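Local atomic coordinates of cytochrome c (Rhodothermus marinus, PDB entry 3CP5), a protein that binds a single heme c covalently and probably serves as an electron carrier. Residues A[46-49]-A[55-58]; A[34-39]-A[106-111]; A[15-20]-A[84-89]. All blocks are in the same frame, centred on the assembly; numbering follows the deposited sequence. Where two conformers were deposited one is given.

How the contacts relate
The three contacts lie in one small all-helical cytochrome c, their centres 18 to 20 Å apart and none touching another. Along the chain, contacts 2 and 3 interlock: 15-20 precedes 34-39, and 84-89 precedes 106-111. Contact 1 is nested within the loops that both of them close. Contact 1 belongs to the heme-attachment loop between helices 31-44 and 63-66 and supplies one iron ligand. Contact 2 joins helix 31-44 to helix 107-123, while contact 3 sets the end of helix 10-17 against the junction of helices 79-85 and 87-96. Contacts 2 and 3 fall on opposite sides of the chain's centre; each joins parts of the sequence more than 60 residues apart, with the heme-attachment loop between them in sequence.

Contact 1: residues A[46-49]-A[55-58]; sequences TACH and FIGP. With HEC (heme c), chain C.
The imidazole of His-49 meets both its partners at its edge: ND1 donates to Pro-58 O at 2.8 Å, nearly in the ring plane and almost straight (165°), while NE2 binds the heme iron at 2.0 Å. Gripped at both nitrogens, the ring is fixed in rotation, and the carbonyl probably makes the histidine a stronger electron donor to the metal. The Phe-55 ring likewise presents an edge, its CD2 3.5 Å from Cys-48 O and its CE2 near Ala-47 O; CG anti to the backbone N (chi1 -167°) sends it along that backbone. Cys-48 O accepts a good hydrogen bond from Gly-57 N at 2.9 Å and a weak one from Ile-56 N. Glycine suits position 57 because a beta carbon would run into CE1 of His-49. Pro-58 lays its CD 3.6 Å from heme C3D, a rigid apolar wall. Ile-56 CB lies 4.0 Å from Cys-48 CB, beside the thioether that SG makes with heme CAC. Cys-45, Cys-48 and His-49, with Thr-46 and Ala-47 between the cysteines, make up the CXXCH motif of c-type cytochromes, and Met-100 completes the iron's coordination. Both segments belong to the helix-free loop that leaves helix 31-44 and leads to helix 63-66.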
ATOM      1  N   THR A  46       2.407  11.105  -0.246  1.00  8.39           N
ATOM      2  CA  THR A  46       2.537  12.086   0.796  1.00  9.63           C
ATOM      3  C   THR A  46       1.476  13.172   0.731  1.00 11.11           C
ATOM      4  O   THR A  46       1.159  13.872   1.666  1.00 13.68           O
ATOM      5  CB  THR A  46       3.971  12.680   0.815  1.00 14.06           C
ATOM      6  OG1 THR A  46       4.815  11.677   1.409  0.71 25.52           O
ATOM      7  CG2 THR A  46       4.051  13.947   1.621  0.71 18.52           C
ATOM      8  N   ALA A  47       0.846  13.382  -0.409  1.00 10.58           N
ATOM      9  CA  ALA A  47      -0.227  14.350  -0.507  1.00 12.13           C
ATOM     10  C   ALA A  47      -1.375  13.981   0.432  1.00 11.98           C
ATOM     11  O   ALA A  47      -2.123  14.849   0.843  1.00 21.55           O
ATOM     12  CB  ALA A  47      -0.729  14.403  -1.942  1.00 14.76           C
ATOM     13  N   CYS A  48      -1.556  12.678   0.716  1.00  9.51           N
ATOM     14  CA  CYS A  48      -2.685  12.246   1.499  1.00  9.15           C
ATOM     15  C   CYS A  48      -2.327  11.445   2.744  1.00  8.04           C
ATOM     16  O   CYS A  48      -3.168  11.316   3.660  1.00  9.18           O
ATOM     17  CB  CYS A  48      -3.607  11.350   0.649  1.00 10.03           C
ATOM     18  SG  CYS A  48      -4.354  12.243  -0.745  1.00 10.02           S
ATOM     19  N   HIS A  49      -1.126  10.880   2.832  1.00  8.73           N
ATOM     20  CA  HIS A  49      -0.764  10.016   3.934  1.00  8.36           C
ATOM     21  C   HIS A  49       0.480  10.507   4.662  1.00  8.68           C
ATOM     22  O   HIS A  49       1.417  10.957   3.997  1.00 12.86           O
ATOM     23  CB  HIS A  49      -0.484   8.603   3.438  1.00  7.86           C
ATOM     24  CG  HIS A  49      -1.604   7.756   2.928  1.00  7.38           C
ATOM     25  ND1 HIS A  49      -2.486   7.075   3.752  1.00  7.80           N
ATOM     26  CD2 HIS A  49      -1.955   7.443   1.637  1.00  7.93           C
ATOM     27  CE1 HIS A  49      -3.353   6.390   2.973  1.00  8.80           C
ATOM     28  NE2 HIS A  49      -3.053   6.614   1.684  1.00  7.14           N
ATOM     29  N   PHE A  55      -4.249  11.593   8.292  1.00 12.68           N
ATOM     30  CA  PHE A  55      -4.273  12.812   7.492  1.00 11.16           C
ATOM     31  C   PHE A  55      -5.488  12.785   6.565  1.00 11.89           C
ATOM     32  O   PHE A  55      -6.597  12.666   7.060  1.00 15.61           O
ATOM     33  CB  PHE A  55      -2.923  12.941   6.758  1.00 12.54           C
ATOM     34  CG  PHE A  55      -2.663  14.289   6.137  1.00 14.90           C
ATOM     35  CD1 PHE A  55      -2.721  15.444   6.951  1.00 22.73           C
ATOM     36  CD2 PHE A  55      -2.371  14.470   4.814  1.00 18.77           C
ATOM     37  CE1 PHE A  55      -2.515  16.704   6.413  1.00 27.53           C
ATOM     38  CE2 PHE A  55      -2.213  15.749   4.288  1.00 22.06           C
ATOM     39  CZ  PHE A  55      -2.285  16.853   5.070  1.00 25.40           C
ATOM     40  N   ILE A  56      -5.360  12.836   5.264  1.00 10.80           N
ATOM     41  CA  ILE A  56      -6.508  12.607   4.387  1.00  9.57           C
ATOM     42  C   ILE A  56      -6.846  11.139   4.393  1.00 10.51           C
ATOM     43  O   ILE A  56      -8.016  10.775   4.409  1.00 11.37           O
ATOM     44  CB  ILE A  56      -6.254  13.166   2.978  1.00  8.88           C
ATOM     45  CG1 ILE A  56      -6.139  14.694   3.020  1.00 12.12           C
ATOM     46  CG2 ILE A  56      -7.301  12.676   1.982  1.00 11.82           C
ATOM     47  CD1 ILE A  56      -5.568  15.361   1.793  1.00 14.90           C
ATOM     48  N   GLY A  57      -5.818  10.308   4.430  1.00 10.27           N
ATOM     49  CA  GLY A  57      -5.998   8.872   4.610  1.00 10.35           C
ATOM     50  C   GLY A  57      -5.338   8.394   5.889  1.00  8.99           C
ATOM     51  O   GLY A  57      -4.726   9.185   6.636  1.00 10.03           O
ATOM     52  N   PRO A  58      -5.415   7.099   6.172  1.00  9.44           N
ATOM     53  CA  PRO A  58      -4.820   6.562   7.410  1.00 10.29           C
ATOM     54  C   PRO A  58      -3.306   6.613   7.487  1.00  9.68           C
ATOM     55  O   PRO A  58      -2.609   6.681   6.477  1.00  9.95           O
ATOM     56  CB  PRO A  58      -5.294   5.108   7.412  1.00 12.14           C
ATOM     57  CG  PRO A  58      -5.696   4.792   6.021  1.00 12.72           C
ATOM     58  CD  PRO A  58      -6.136   6.098   5.403  1.00  9.82           C
TER
HETATM   59 FE   HEC C 202      -3.934   5.702   0.110  1.00  7.67          FE
HETATM   60  CHA HEC C 202      -6.055   3.929   2.120  1.00  7.63           C
HETATM   61  CHB HEC C 202      -1.555   3.285   0.441  1.00  6.66           C
HETATM   62  CHC HEC C 202      -1.985   7.349  -2.185  1.00  7.17           C
HETATM   63  CHD HEC C 202      -6.031   8.358   0.236  1.00  8.14           C
HETATM   64  NA  HEC C 202      -3.828   3.984   1.100  1.00  8.23           N
HETATM   65  C1A HEC C 202      -4.822   3.352   1.851  1.00  7.66           C
HETATM   66  C2A HEC C 202      -4.364   2.042   2.243  1.00  7.06           C
HETATM   67  C3A HEC C 202      -3.108   1.874   1.806  1.00  6.76           C
HETATM   68  C4A HEC C 202      -2.787   3.085   1.062  1.00  6.59           C
HETATM   69  CMA HEC C 202      -2.171   0.662   2.004  1.00  8.64           C
HETATM   70  CAA HEC C 202      -5.101   1.058   3.183  1.00  8.18           C
HETATM   71  CBA HEC C 202      -4.724   1.235   4.655  1.00  7.98           C
HETATM   72  CGA HEC C 202      -5.256   0.137   5.546  1.00  9.63           C
HETATM   73  O1A HEC C 202      -5.206   0.331   6.804  1.00 10.99           O
HETATM   74  O2A HEC C 202      -5.668  -0.932   5.021  1.00  9.59           O
HETATM   75  NB  HEC C 202      -2.116   5.434  -0.677  1.00  7.32           N
HETATM   76  C1B HEC C 202      -1.241   4.431  -0.304  1.00  7.10           C
HETATM   77  C2B HEC C 202      -0.011   4.585  -1.035  1.00  7.86           C
HETATM   78  C3B HEC C 202      -0.124   5.673  -1.850  1.00  6.72           C
HETATM   79  C4B HEC C 202      -1.454   6.198  -1.615  1.00  6.32           C
HETATM   80  CMB HEC C 202       1.198   3.636  -0.841  1.00  9.84           C
HETATM   81  CAB HEC C 202       0.853   6.151  -2.943  1.00  7.94           C
HETATM   82  CBB HEC C 202       1.143   5.178  -3.927  1.00  9.00           C
HETATM   83  NC  HEC C 202      -4.031   7.454  -0.845  1.00  7.11           N
HETATM   84  C1C HEC C 202      -3.157   7.975  -1.798  1.00  7.58           C
HETATM   85  C2C HEC C 202      -3.594   9.286  -2.234  1.00  9.35           C
HETATM   86  C3C HEC C 202      -4.719   9.583  -1.564  1.00  9.05           C
HETATM   87  C4C HEC C 202      -4.962   8.482  -0.662  1.00  8.40           C
HETATM   88  CMC HEC C 202      -2.726  10.192  -3.098  1.00  9.16           C
HETATM   89  CAC HEC C 202      -5.464  10.949  -1.472  1.00  9.45           C
HETATM   90  CBC HEC C 202      -5.920  11.425  -2.732  1.00 12.15           C
HETATM   91  ND  HEC C 202      -5.692   6.044   0.995  1.00  8.27           N
HETATM   92  C1D HEC C 202      -6.404   7.237   0.941  1.00  8.63           C
HETATM   93  C2D HEC C 202      -7.617   7.108   1.750  1.00  7.92           C
HETATM   94  C3D HEC C 202      -7.663   5.840   2.172  1.00  7.84           C
HETATM   95  C4D HEC C 202      -6.422   5.210   1.769  1.00  8.59           C
HETATM   96  CMD HEC C 202      -8.627   8.282   1.878  1.00  9.36           C
HETATM   97  CAD HEC C 202      -8.773   5.102   2.944  1.00  9.08           C
HETATM   98  CBD HEC C 202      -9.712   4.383   1.945  1.00  9.79           C
HETATM   99  CGD HEC C 202     -10.383   5.409   1.060  1.00  9.60           C
HETATM  100  O1D HEC C 202     -10.182   5.373  -0.188  1.00 10.88           O
HETATM  101  O2D HEC C 202     -11.111   6.273   1.680  1.00 11.49           O

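Contact 2: residues A[34-39]-A[106-111]; sequences AQQGEQ and SEEQAR
Gln-36 and Glu-108 meet through their flat ends, amide against carboxylate, the two side chains approaching from opposite directions with their planes only 24° apart. Gln-36 NE2 donates to Glu-108 OE1 at 3.1 Å, a bent bond (138°) directed at the syn lone pair of OE1, an oxygen that lies 27° out of the plane of the Gln-36 amide. Beside it, Gln-36 OE1 stands 2.7 Å from Glu-108 OE2. Each chain spans the gap in its own way: that of Gln-36 is extended beyond CG, whereas Glu-108 bends at its second torsion to swing its carboxylate toward the glutamine. Both residue types suit a surface position, being long, flexible and polar at the end. Replacing Gln-36 with a leucine would remove the amide and is likely to leave Glu-108 OE1 without this donor, the carboxylate freer to turn.

Behind this pair, the first turn of helix 107-123 is set by a capping box. Gln-109 N donates to Ser-106 OG at 3.2 Å, and in return Ser-106 N gives a nearly straight bond to Gln-109 OE1 at 2.8 Å. Serine is apt here because its short hydroxyl can reach back to a backbone N-H of the first turn. Glu-108, in that same turn, probably gains from the positive end of the helix dipole. Farther out, Gln-109 NE2 is hydrogen-bonded to Tyr-44 OH, and Gln-36 also touches Ala-112, while Glu-108 rests on Leu-33. The contact thus lies at the surface edge of the packing between helices 31-44 and 107-123, a helix pair characteristic of the cytochrome c fold, with Ala-110 turned to helix 69-77.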
ATOM      1  N   ALA A  34      14.188   0.148  -1.526  1.00 10.95           N
ATOM      2  CA  ALA A  34      13.505   0.970  -0.528  1.00  9.95           C
ATOM      3  C   ALA A  34      13.724   2.471  -0.731  1.00  9.23           C
ATOM      4  O   ALA A  34      12.817   3.248  -0.537  1.00  9.49           O
ATOM      5  CB  ALA A  34      13.937   0.569   0.879  1.00 13.02           C
ATOM      6  N   GLN A  35      14.921   2.879  -1.150  1.00 11.83           N
ATOM      7  CA  GLN A  35      15.190   4.279  -1.446  1.00 11.35           C
ATOM      8  C   GLN A  35      14.373   4.733  -2.637  1.00 11.48           C
ATOM      9  O   GLN A  35      13.816   5.829  -2.618  1.00 11.91           O
ATOM     10  CB  GLN A  35      16.702   4.510  -1.683  1.00 15.16           C
ATOM     11  CG  GLN A  35      17.085   5.962  -1.958  1.00 20.89           C
ATOM     12  CD  GLN A  35      16.451   6.821  -0.841  1.00 34.94           C
ATOM     13  OE1 GLN A  35      16.900   6.744   0.310  1.00 50.01           O
ATOM     14  NE2 GLN A  35      15.424   7.579  -1.192  1.00 59.37           N
ATOM     15  N   GLN A  36      14.288   3.938  -3.693  1.00 10.29           N
ATOM     16  CA  GLN A  36      13.426   4.249  -4.838  1.00 10.56           C
ATOM     17  C   GLN A  36      12.009   4.403  -4.323  1.00  8.99           C
ATOM     18  O   GLN A  36      11.289   5.381  -4.665  1.00 10.28           O
ATOM     19  CB  GLN A  36      13.489   3.147  -5.896  1.00 11.41           C
ATOM     20  CG  GLN A  36      12.660   3.504  -7.125  1.00 11.87           C
ATOM     21  CD  GLN A  36      12.347   2.382  -8.097  1.00 18.81           C
ATOM     22  OE1 GLN A  36      12.560   1.187  -7.863  1.00 22.58           O
ATOM     23  NE2 GLN A  36      11.811   2.748  -9.284  1.00 34.46           N
ATOM     24  N   GLY A  37      11.559   3.502  -3.500  1.00  9.03           N
ATOM     25  CA  GLY A  37      10.241   3.560  -2.868  1.00  9.29           C
ATOM     26  C   GLY A  37       9.955   4.817  -2.065  1.00  8.42           C
ATOM     27  O   GLY A  37       8.854   5.353  -2.100  1.00  8.61           O
ATOM     28  N   GLU A  38      10.968   5.295  -1.357  1.00  9.14           N
ATOM     29  CA  GLU A  38      10.832   6.547  -0.606  1.00  9.91           C
ATOM     30  C   GLU A  38      10.526   7.732  -1.522  1.00 10.22           C
ATOM     31  O   GLU A  38       9.665   8.574  -1.269  1.00 10.22           O
ATOM     32  CB  GLU A  38      12.088   6.792   0.208  1.00 10.64           C
ATOM     33  CG  GLU A  38      12.120   8.018   1.080  1.00 15.15           C
ATOM     34  CD  GLU A  38      13.325   8.130   1.998  1.00 25.39           C
ATOM     35  OE1 GLU A  38      14.195   7.247   2.023  1.00 43.09           O
ATOM     36  OE2 GLU A  38      13.387   9.151   2.717  1.00 42.16           O
ATOM     37  N   GLN A  39      11.302   7.821  -2.612  1.00  9.38           N
ATOM     38  CA  GLN A  39      11.101   8.867  -3.605  1.00 10.09           C
ATOM     39  C   GLN A  39       9.707   8.750  -4.190  1.00  8.96           C
ATOM     40  O   GLN A  39       9.015   9.758  -4.363  1.00  9.48           O
ATOM     41  CB  GLN A  39      12.147   8.767  -4.702  1.00 12.58           C
ATOM     42  CG  GLN A  39      13.565   8.985  -4.204  1.00 22.23           C
ATOM     43  CD  GLN A  39      14.565   8.657  -5.311  1.00 31.25           C
ATOM     44  OE1 GLN A  39      14.251   8.004  -6.317  1.00 36.35           O
ATOM     45  NE2 GLN A  39      15.774   9.142  -5.107  1.00 48.16           N
ATOM     46  N   SER A 106       2.713   1.487 -12.123  1.00  9.41           N
ATOM     47  CA  SER A 106       3.131   0.165 -12.577  0.72  9.32           C
ATOM     48  C   SER A 106       3.456  -0.757 -11.422  1.00  9.40           C
ATOM     49  O   SER A 106       3.754  -0.264 -10.333  1.00  9.37           O
ATOM     50  CB  SER A 106       4.387   0.276 -13.438  0.72 11.73           C
ATOM     51  OG  SER A 106       5.538   0.411 -12.608  0.72 10.87           O
ATOM     52  N   GLU A 107       3.406  -2.055 -11.668  1.00 10.71           N
ATOM     53  CA  GLU A 107       3.742  -3.007 -10.612  1.00 11.49           C
ATOM     54  C   GLU A 107       5.135  -2.698 -10.033  1.00 11.55           C
ATOM     55  O   GLU A 107       5.330  -2.863  -8.807  1.00  9.84           O
ATOM     56  CB  GLU A 107       3.610  -4.465 -11.105  1.00 14.30           C
ATOM     57  CG  GLU A 107       4.134  -5.493 -10.140  1.00 17.02           C
ATOM     58  CD  GLU A 107       5.605  -5.873 -10.162  1.00 18.89           C
ATOM     59  OE1 GLU A 107       6.226  -5.671 -11.226  1.00 21.64           O
ATOM     60  OE2 GLU A 107       6.093  -6.264  -9.079  1.00 24.06           O
ATOM     61  N   GLU A 108       6.159  -2.408 -10.840  1.00 11.96           N
ATOM     62  CA  GLU A 108       7.491  -2.186 -10.255  1.00 11.62           C
ATOM     63  C   GLU A 108       7.528  -0.968  -9.322  1.00  8.94           C
ATOM     64  O   GLU A 108       8.180  -1.019  -8.326  1.00 11.75           O
ATOM     65  CB  GLU A 108       8.649  -2.038 -11.261  1.00 17.50           C
ATOM     66  CG  GLU A 108      10.042  -2.096 -10.574  1.00 39.79           C
ATOM     67  CD  GLU A 108      10.571  -0.823  -9.891  1.00 54.92           C
ATOM     68  OE1 GLU A 108      10.134   0.292 -10.194  1.00 44.59           O
ATOM     69  OE2 GLU A 108      11.498  -1.012  -9.077  1.00 71.36           O
ATOM     70  N   GLN A 109       6.798   0.101  -9.684  1.00  9.37           N
ATOM     71  CA  GLN A 109       6.711   1.248  -8.796  1.00  7.89           C
ATOM     72  C   GLN A 109       6.063   0.846  -7.489  1.00  7.43           C
ATOM     73  O   GLN A 109       6.545   1.197  -6.419  1.00  8.10           O
ATOM     74  CB  GLN A 109       5.917   2.394  -9.403  1.00  7.39           C
ATOM     75  CG  GLN A 109       6.629   3.077 -10.580  1.00  9.04           C
ATOM     76  CD  GLN A 109       5.627   4.021 -11.223  1.00  9.05           C
ATOM     77  OE1 GLN A 109       4.620   3.568 -11.766  1.00 10.48           O
ATOM     78  NE2 GLN A 109       5.849   5.344 -11.107  1.00  9.33           N
ATOM     79  N   ALA A 110       4.949   0.105  -7.578  1.00  8.48           N
ATOM     80  CA  ALA A 110       4.256  -0.297  -6.357  1.00  8.13           C
ATOM     81  C   ALA A 110       5.146  -1.218  -5.519  1.00  8.57           C
ATOM     82  O   ALA A 110       5.183  -1.125  -4.277  1.00  7.68           O
ATOM     83  CB  ALA A 110       2.924  -0.964  -6.707  1.00  9.14           C
ATOM     84  N   ARG A 111       5.908  -2.113  -6.157  1.00  7.82           N
ATOM     85  CA  ARG A 111       6.776  -3.028  -5.394  1.00  8.11           C
ATOM     86  C   ARG A 111       7.881  -2.265  -4.676  1.00  7.26           C
ATOM     87  O   ARG A 111       8.267  -2.615  -3.543  1.00  7.95           O
ATOM     88  CB  ARG A 111       7.286  -4.080  -6.359  1.00 10.33           C
ATOM     89  CG  ARG A 111       8.214  -5.120  -5.718  1.00 11.78           C
ATOM     90  CD  ARG A 111       7.475  -5.888  -4.614  1.00 11.33           C
ATOM     91  NE  ARG A 111       8.362  -6.780  -3.874  1.00 16.74           N
ATOM     92  CZ  ARG A 111       9.128  -6.420  -2.829  1.00 20.91           C
ATOM     93  NH1 ARG A 111       9.162  -5.189  -2.335  1.00 13.37           N
ATOM     94  NH2 ARG A 111       9.874  -7.354  -2.264  1.00 24.48           N
TER

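Contact 3: residues A[15-20]-A[84-89]; sequences AEIGPV and QRHPVM
Ile-17 sets the last turn of helix 10-17 against Arg-85 and His-86, at the helix-to-helix junction where 79-85 ends and 87-96 begins in this all-helical cytochrome c fold. Ile-17 has the largest share of buried surface, and it works through one branch: CD1 lies 3.8 Å from Arg-85 CB and equally far from His-86 CB, so one apolar methyl touches the first carbon of both neighbouring side chains. CG1 of Ile-17 lies beside its backbone N (chi1 -65°), which directs this branch at the junction. Arg-85 slides past the isoleucine in the opposite direction; in the conformer given, one of two, its chain is bent and Ile-17 CG1 sits 3.6 Å above the guanidinium plane, near its rim. Arginine suits this exposed edge, being apolar along its methylenes and charged only at its end. Just after Ile-17 the helix stops at Gly-18, whose positive phi (78°) glycine adopts readily. His-86 crosses Ile-17 at about a right angle and meets CD1 with its ring edge. The imidazole NE2 is hydrogen-bonded to Pro-10 O, and His-86 is the N-cap of helix 87-96, its ND1 accepting from Val-88 N at 3.2 Å, close to the ring plane.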
ATOM      1  N   ALA A  15      -5.899 -11.144  -3.159  1.00 11.90           N
ATOM      2  CA  ALA A  15      -5.266 -11.878  -4.285  1.00 12.44           C
ATOM      3  C   ALA A  15      -6.328 -12.197  -5.325  1.00 15.57           C
ATOM      4  O   ALA A  15      -6.066 -12.123  -6.521  1.00 25.39           O
ATOM      5  CB  ALA A  15      -4.534 -13.091  -3.765  1.00 15.49           C
ATOM      6  N   GLU A  16      -7.551 -12.508  -4.926  1.00 13.31           N
ATOM      7  CA  GLU A  16      -8.617 -12.785  -5.865  1.00 14.32           C
ATOM      8  C   GLU A  16      -9.051 -11.510  -6.590  1.00 13.95           C
ATOM      9  O   GLU A  16      -9.323 -11.605  -7.792  1.00 18.62           O
ATOM     10  CB  GLU A  16      -9.809 -13.371  -5.109  1.00 13.31           C
ATOM     11  CG  GLU A  16      -9.506 -14.773  -4.647  1.00 16.25           C
ATOM     12  CD  GLU A  16     -10.627 -15.400  -3.837  1.00 24.77           C
ATOM     13  OE1 GLU A  16     -11.547 -14.662  -3.448  1.00 44.04           O
ATOM     14  OE2 GLU A  16     -10.540 -16.607  -3.595  1.00 34.91           O
ATOM     15  N   ILE A  17      -9.060 -10.348  -5.967  1.00 13.02           N
ATOM     16  CA  ILE A  17      -9.418  -9.118  -6.676  1.00 12.06           C
ATOM     17  C   ILE A  17      -8.362  -8.713  -7.676  1.00 11.37           C
ATOM     18  O   ILE A  17      -8.679  -8.318  -8.805  1.00 13.21           O
ATOM     19  CB  ILE A  17      -9.673  -8.029  -5.646  1.00 10.65           C
ATOM     20  CG1 ILE A  17     -10.889  -8.322  -4.763  1.00 11.39           C
ATOM     21  CG2 ILE A  17      -9.786  -6.639  -6.240  1.00 12.57           C
ATOM     22  CD1 ILE A  17     -10.882  -7.531  -3.486  1.00 12.33           C
ATOM     23  N   GLY A  18      -7.074  -8.826  -7.351  1.00 10.17           N
ATOM     24  CA  GLY A  18      -6.011  -8.496  -8.271  1.00 10.96           C
ATOM     25  C   GLY A  18      -5.760  -7.020  -8.408  1.00  9.62           C
ATOM     26  O   GLY A  18      -6.432  -6.209  -7.733  1.00 10.39           O
ATOM     27  N   PRO A  19      -4.823  -6.622  -9.282  1.00  8.67           N
ATOM     28  CA  PRO A  19      -4.160  -7.462 -10.253  1.00  9.67           C
ATOM     29  C   PRO A  19      -3.058  -8.376  -9.753  1.00  9.93           C
ATOM     30  O   PRO A  19      -2.814  -9.400 -10.390  1.00 10.23           O
ATOM     31  CB  PRO A  19      -3.517  -6.447 -11.200  1.00 12.07           C
ATOM     32  CG  PRO A  19      -3.314  -5.199 -10.408  1.00 10.34           C
ATOM     33  CD  PRO A  19      -4.497  -5.191  -9.447  1.00 11.13           C
ATOM     34  N   VAL A  20      -2.409  -8.049  -8.656  1.00  8.79           N
ATOM     35  CA  VAL A  20      -1.313  -8.857  -8.134  1.00  8.06           C
ATOM     36  C   VAL A  20      -1.874 -10.083  -7.421  1.00  8.42           C
ATOM     37  O   VAL A  20      -2.903  -9.962  -6.731  1.00  9.16           O
ATOM     38  CB  VAL A  20      -0.425  -7.987  -7.210  1.00  7.76           C
ATOM     39  CG1 VAL A  20       0.630  -8.840  -6.510  1.00  9.09           C
ATOM     40  CG2 VAL A  20       0.209  -6.852  -7.983  1.00 10.20           C
ATOM     41  N   GLN A  84     -14.410  -1.348  -4.234  1.00 14.18           N
ATOM     42  CA  GLN A  84     -15.636  -2.009  -4.629  1.00 16.84           C
ATOM     43  C   GLN A  84     -15.784  -3.399  -4.026  1.00 17.02           C
ATOM     44  O   GLN A  84     -16.948  -3.817  -3.750  1.00 20.74           O
ATOM     45  CB  GLN A  84     -15.652  -2.147  -6.154  1.00 20.57           C
ATOM     46  CG  GLN A  84     -15.812  -0.850  -6.919  1.00 19.32           C
ATOM     47  CD  GLN A  84     -15.516  -1.005  -8.404  1.00 26.48           C
ATOM     48  OE1 GLN A  84     -14.893  -1.958  -8.880  1.00 28.10           O
ATOM     49  NE2 GLN A  84     -15.976  -0.017  -9.148  1.00 48.78           N
ATOM     50  N   ARG A  85     -14.694  -4.099  -3.842  1.00 12.90           N
ATOM     51  CA  ARG A  85     -14.808  -5.516  -3.498  1.00 15.23           C
ATOM     52  C   ARG A  85     -14.166  -5.956  -2.205  1.00 16.58           C
ATOM     53  O   ARG A  85     -14.412  -7.087  -1.737  1.00 17.46           O
ATOM     54  CB  ARG A  85     -14.210  -6.293  -4.703  1.00 16.45           C
ATOM     55  CG  ARG A  85     -14.871  -5.987  -6.035  0.60 17.52           C
ATOM     56  CD  ARG A  85     -14.406  -6.782  -7.233  0.60 22.82           C
ATOM     57  NE  ARG A  85     -14.098  -8.165  -6.903  0.60 23.58           N
ATOM     58  CZ  ARG A  85     -13.437  -9.027  -7.665  0.60 28.68           C
ATOM     59  NH1 ARG A  85     -13.030  -8.593  -8.847  0.60 33.84           N
ATOM     60  NH2 ARG A  85     -13.193 -10.279  -7.282  0.60 30.18           N
ATOM     61  N   HIS A  86     -13.340  -5.151  -1.516  1.00 12.78           N
ATOM     62  CA  HIS A  86     -12.625  -5.609  -0.329  1.00 13.18           C
ATOM     63  C   HIS A  86     -13.216  -4.948   0.902  1.00 13.59           C
ATOM     64  O   HIS A  86     -13.242  -3.731   0.975  1.00 12.73           O
ATOM     65  CB  HIS A  86     -11.131  -5.307  -0.421  1.00 12.07           C
ATOM     66  CG  HIS A  86     -10.346  -6.160   0.536  1.00 11.74           C
ATOM     67  ND1 HIS A  86     -10.385  -5.968   1.900  1.00 12.49           N
ATOM     68  CD2 HIS A  86      -9.576  -7.242   0.271  1.00 11.87           C
ATOM     69  CE1 HIS A  86      -9.621  -6.906   2.462  1.00 15.48           C
ATOM     70  NE2 HIS A  86      -9.123  -7.684   1.495  1.00 12.57           N
ATOM     71  N   PRO A  87     -13.713  -5.704   1.872  1.00 14.15           N
ATOM     72  CA  PRO A  87     -14.386  -5.108   3.036  1.00 14.67           C
ATOM     73  C   PRO A  87     -13.549  -4.157   3.869  1.00 13.72           C
ATOM     74  O   PRO A  87     -14.116  -3.225   4.440  1.00 14.42           O
ATOM     75  CB  PRO A  87     -14.761  -6.293   3.940  1.00 19.92           C
ATOM     76  CG  PRO A  87     -14.074  -7.444   3.366  1.00 24.86           C
ATOM     77  CD  PRO A  87     -13.725  -7.159   1.957  1.00 15.95           C
ATOM     78  N   VAL A  88     -12.234  -4.350   3.928  1.00 12.70           N
ATOM     79  CA  VAL A  88     -11.446  -3.444   4.736  1.00 12.05           C
ATOM     80  C   VAL A  88     -11.372  -2.060   4.099  1.00 12.03           C
ATOM     81  O   VAL A  88     -11.513  -1.041   4.771  1.00 12.25           O
ATOM     82  CB  VAL A  88     -10.047  -4.038   4.900  1.00 12.73           C
ATOM     83  CG1 VAL A  88      -9.154  -3.065   5.593  1.00 14.23           C
ATOM     84  CG2 VAL A  88     -10.185  -5.361   5.680  1.00 16.07           C
ATOM     85  N   MET A  89     -11.157  -2.019   2.768  1.00 11.55           N
ATOM     86  CA  MET A  89     -11.141  -0.735   2.052  1.00 12.19           C
ATOM     87  C   MET A  89     -12.513  -0.082   2.060  1.00 12.35           C
ATOM     88  O   MET A  89     -12.647   1.142   2.161  1.00 12.73           O
ATOM     89  CB  MET A  89     -10.618  -0.859   0.614  1.00 13.69           C
ATOM     90  CG  MET A  89      -9.121  -0.893   0.486  1.00 17.17           C
ATOM     91  SD  MET A  89      -8.330   0.673   0.878  1.00 13.47           S
ATOM     92  CE  MET A  89      -8.504   1.687  -0.573  1.00 17.71           C
TER